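Local atomic coordinates of hypothetical acetyltransferase (Shewanella oneidensis, PDB entry 1T82), a protein that is of uncertain function but probably acts as a thioesterase or acyltransferase with a dimeric hotdog fold. Residues B[46-50]-B[51-55]. Residues are numbered along the deposited sequence; the frame is centred on the assembly and turned at random.
Sequences VSAPL and APNIN
Leu50 and Ile54 meet on one side of a beta turn of Leu50 to Asn53, close to type I, with Ala51 and Pro52 at its corners, where the chain leaves strand 43-47 on its way to the long helix 62-84 of the hotdog fold. CG of Leu50 lies 3.7 Å from CG2 of Ile54, the two side chains crossing at about a right angle. Leu50 swings its CG anti to the backbone N (chi1 -178°), which puts CG against CG2 of Ile54. Ile54 offers the short branch: its CG1 takes the position between N and carbonyl carbon (chi1 60°) and leads away, while CG2 also sits 3.2 Å from the carbonyl O of Leu50. That oxygen accepts a hydrogen bond from Asn53 N, 2.8 Å away; the bond is bent, with N-H...O at 132°, and the donor stands above the carbonyl plane. Farther back, the rings of Pro49 and Pro52 cross almost squarely, CG of Pro49 3.8 Å from CD of Pro52. An alanine in place of Pro52 would probably leave CG of Pro49 without this partner and is likely to let the backbone at that corner turn more freely. Across the dimer interface, Val28 and Pro27 of the second subunit pack on Asn53 and Ile54. Backbone polarity, through a bent main-chain bond, and apolar contact thus hold the turn in shape, with the ring of Pro52 restricting its corner.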
ATOM      1  N   VAL B  46       8.995   5.154  12.316  1.00  6.83           N
ATOM      2  CA  VAL B  46       7.623   5.629  12.145  1.00  6.96           C
ATOM      3  C   VAL B  46       6.629   4.607  12.702  1.00  7.04           C
ATOM      4  O   VAL B  46       6.940   3.421  12.794  1.00  8.44           O
ATOM      5  CB  VAL B  46       7.329   5.856  10.632  1.00  7.71           C
ATOM      6  CG1 VAL B  46       5.876   6.253  10.412  1.00  7.45           C
ATOM      7  CG2 VAL B  46       8.265   6.930  10.081  1.00  6.08           C
ATOM      8  N   SER B  47       5.437   5.058  13.084  1.00  7.49           N
ATOM      9  CA  SER B  47       4.433   4.136  13.599  1.00  7.04           C
ATOM     10  C   SER B  47       3.031   4.640  13.289  1.00  7.73           C
ATOM     11  O   SER B  47       2.856   5.715  12.715  1.00  6.74           O
ATOM     12  CB  SER B  47       4.591   3.955  15.115  1.00  8.62           C
ATOM     13  OG  SER B  47       3.731   2.933  15.604  1.00  9.95           O
ATOM     14  N   ALA B  48       2.042   3.839  13.660  1.00  6.93           N
ATOM     15  CA  ALA B  48       0.640   4.173  13.467  1.00  7.03           C
ATOM     16  C   ALA B  48      -0.129   3.229  14.366  1.00  7.15           C
ATOM     17  O   ALA B  48       0.310   2.107  14.620  1.00  9.03           O
ATOM     18  CB  ALA B  48       0.226   3.967  12.009  1.00  7.92           C
ATOM     19  N   PRO B  49      -1.275   3.682  14.884  1.00  7.91           N
ATOM     20  CA  PRO B  49      -2.089   2.843  15.758  1.00  6.91           C
ATOM     21  C   PRO B  49      -2.730   1.740  14.935  1.00  6.88           C
ATOM     22  O   PRO B  49      -2.891   1.867  13.718  1.00  8.70           O
ATOM     23  CB  PRO B  49      -3.121   3.822  16.310  1.00  7.96           C
ATOM     24  CG  PRO B  49      -3.297   4.782  15.175  1.00  9.11           C
ATOM     25  CD  PRO B  49      -1.871   5.018  14.733  1.00  7.49           C
ATOM     26  N   LEU B  50      -3.094   0.656  15.599  1.00  7.57           N
ATOM     27  CA  LEU B  50      -3.715  -0.455  14.912  1.00  8.22           C
ATOM     28  C   LEU B  50      -5.177  -0.171  14.574  1.00  8.28           C
ATOM     29  O   LEU B  50      -5.635  -0.489  13.482  1.00  9.45           O
ATOM     30  CB  LEU B  50      -3.618  -1.714  15.773  1.00 10.65           C
ATOM     31  CG  LEU B  50      -4.191  -2.999  15.180  1.00 11.83           C
ATOM     32  CD1 LEU B  50      -3.576  -3.276  13.806  1.00 12.61           C
ATOM     33  CD2 LEU B  50      -3.907  -4.148  16.139  1.00 14.95           C
ATOM     34  N   ALA B  51      -5.890   0.460  15.504  1.00  8.63           N
ATOM     35  CA  ALA B  51      -7.319   0.740  15.353  1.00  8.24           C
ATOM     36  C   ALA B  51      -7.903   1.089  13.982  1.00  7.35           C
ATOM     37  O   ALA B  51      -8.777   0.377  13.489  1.00  9.41           O
ATOM     38  CB  ALA B  51      -7.745   1.796  16.379  1.00  7.72           C
ATOM     39  N   PRO B  52      -7.448   2.184  13.350  1.00  8.04           N
ATOM     40  CA  PRO B  52      -8.009   2.529  12.039  1.00  7.06           C
ATOM     41  C   PRO B  52      -7.457   1.657  10.918  1.00  6.37           C
ATOM     42  O   PRO B  52      -7.978   1.640   9.801  1.00  7.46           O
ATOM     43  CB  PRO B  52      -7.614   3.993  11.877  1.00  8.79           C
ATOM     44  CG  PRO B  52      -6.272   4.047  12.555  1.00  8.81           C
ATOM     45  CD  PRO B  52      -6.462   3.190  13.793  1.00  7.44           C
ATOM     46  N   ASN B  53      -6.408   0.921  11.246  1.00  5.64           N
ATOM     47  CA  ASN B  53      -5.713   0.071  10.288  1.00  6.18           C
ATOM     48  C   ASN B  53      -5.980  -1.426  10.388  1.00  7.53           C
ATOM     49  O   ASN B  53      -5.210  -2.228   9.865  1.00  6.31           O
ATOM     50  CB  ASN B  53      -4.214   0.337  10.423  1.00  4.72           C
ATOM     51  CG  ASN B  53      -3.866   1.786  10.167  1.00  5.33           C
ATOM     52  OD1 ASN B  53      -3.321   2.476  11.032  1.00  7.60           O
ATOM     53  ND2 ASN B  53      -4.188   2.258   8.975  1.00  2.67           N
ATOM     54  N   ILE B  54      -7.071  -1.811  11.040  1.00  7.21           N
ATOM     55  CA  ILE B  54      -7.368  -3.231  11.192  1.00  7.14           C
ATOM     56  C   ILE B  54      -8.026  -3.909   9.988  1.00  7.51           C
ATOM     57  O   ILE B  54      -8.456  -3.260   9.026  1.00  6.33           O
ATOM     58  CB  ILE B  54      -8.267  -3.488  12.428  1.00  8.34           C
ATOM     59  CG1 ILE B  54      -9.600  -2.745  12.280  1.00  8.58           C
ATOM     60  CG2 ILE B  54      -7.554  -3.020  13.689  1.00 10.16           C
ATOM     61  CD1 ILE B  54     -10.571  -2.991  13.436  1.00 13.61           C
ATOM     62  N   ASN B  55      -8.063  -5.235  10.062  1.00  8.70           N
ATOM     63  CA  ASN B  55      -8.693  -6.085   9.063  1.00  9.27           C
ATOM     64  C   ASN B  55      -9.639  -6.963   9.883  1.00  9.83           C
ATOM     65  O   ASN B  55      -9.805  -6.735  11.080  1.00  8.80           O
ATOM     66  CB  ASN B  55      -7.659  -6.951   8.336  1.00 10.01           C
ATOM     67  CG  ASN B  55      -6.807  -7.760   9.289  1.00  7.55           C
ATOM     68  OD1 ASN B  55      -7.259  -8.146  10.364  1.00  9.55           O
ATOM     69  ND2 ASN B  55      -5.562  -8.032   8.891  1.00  9.43           N
TER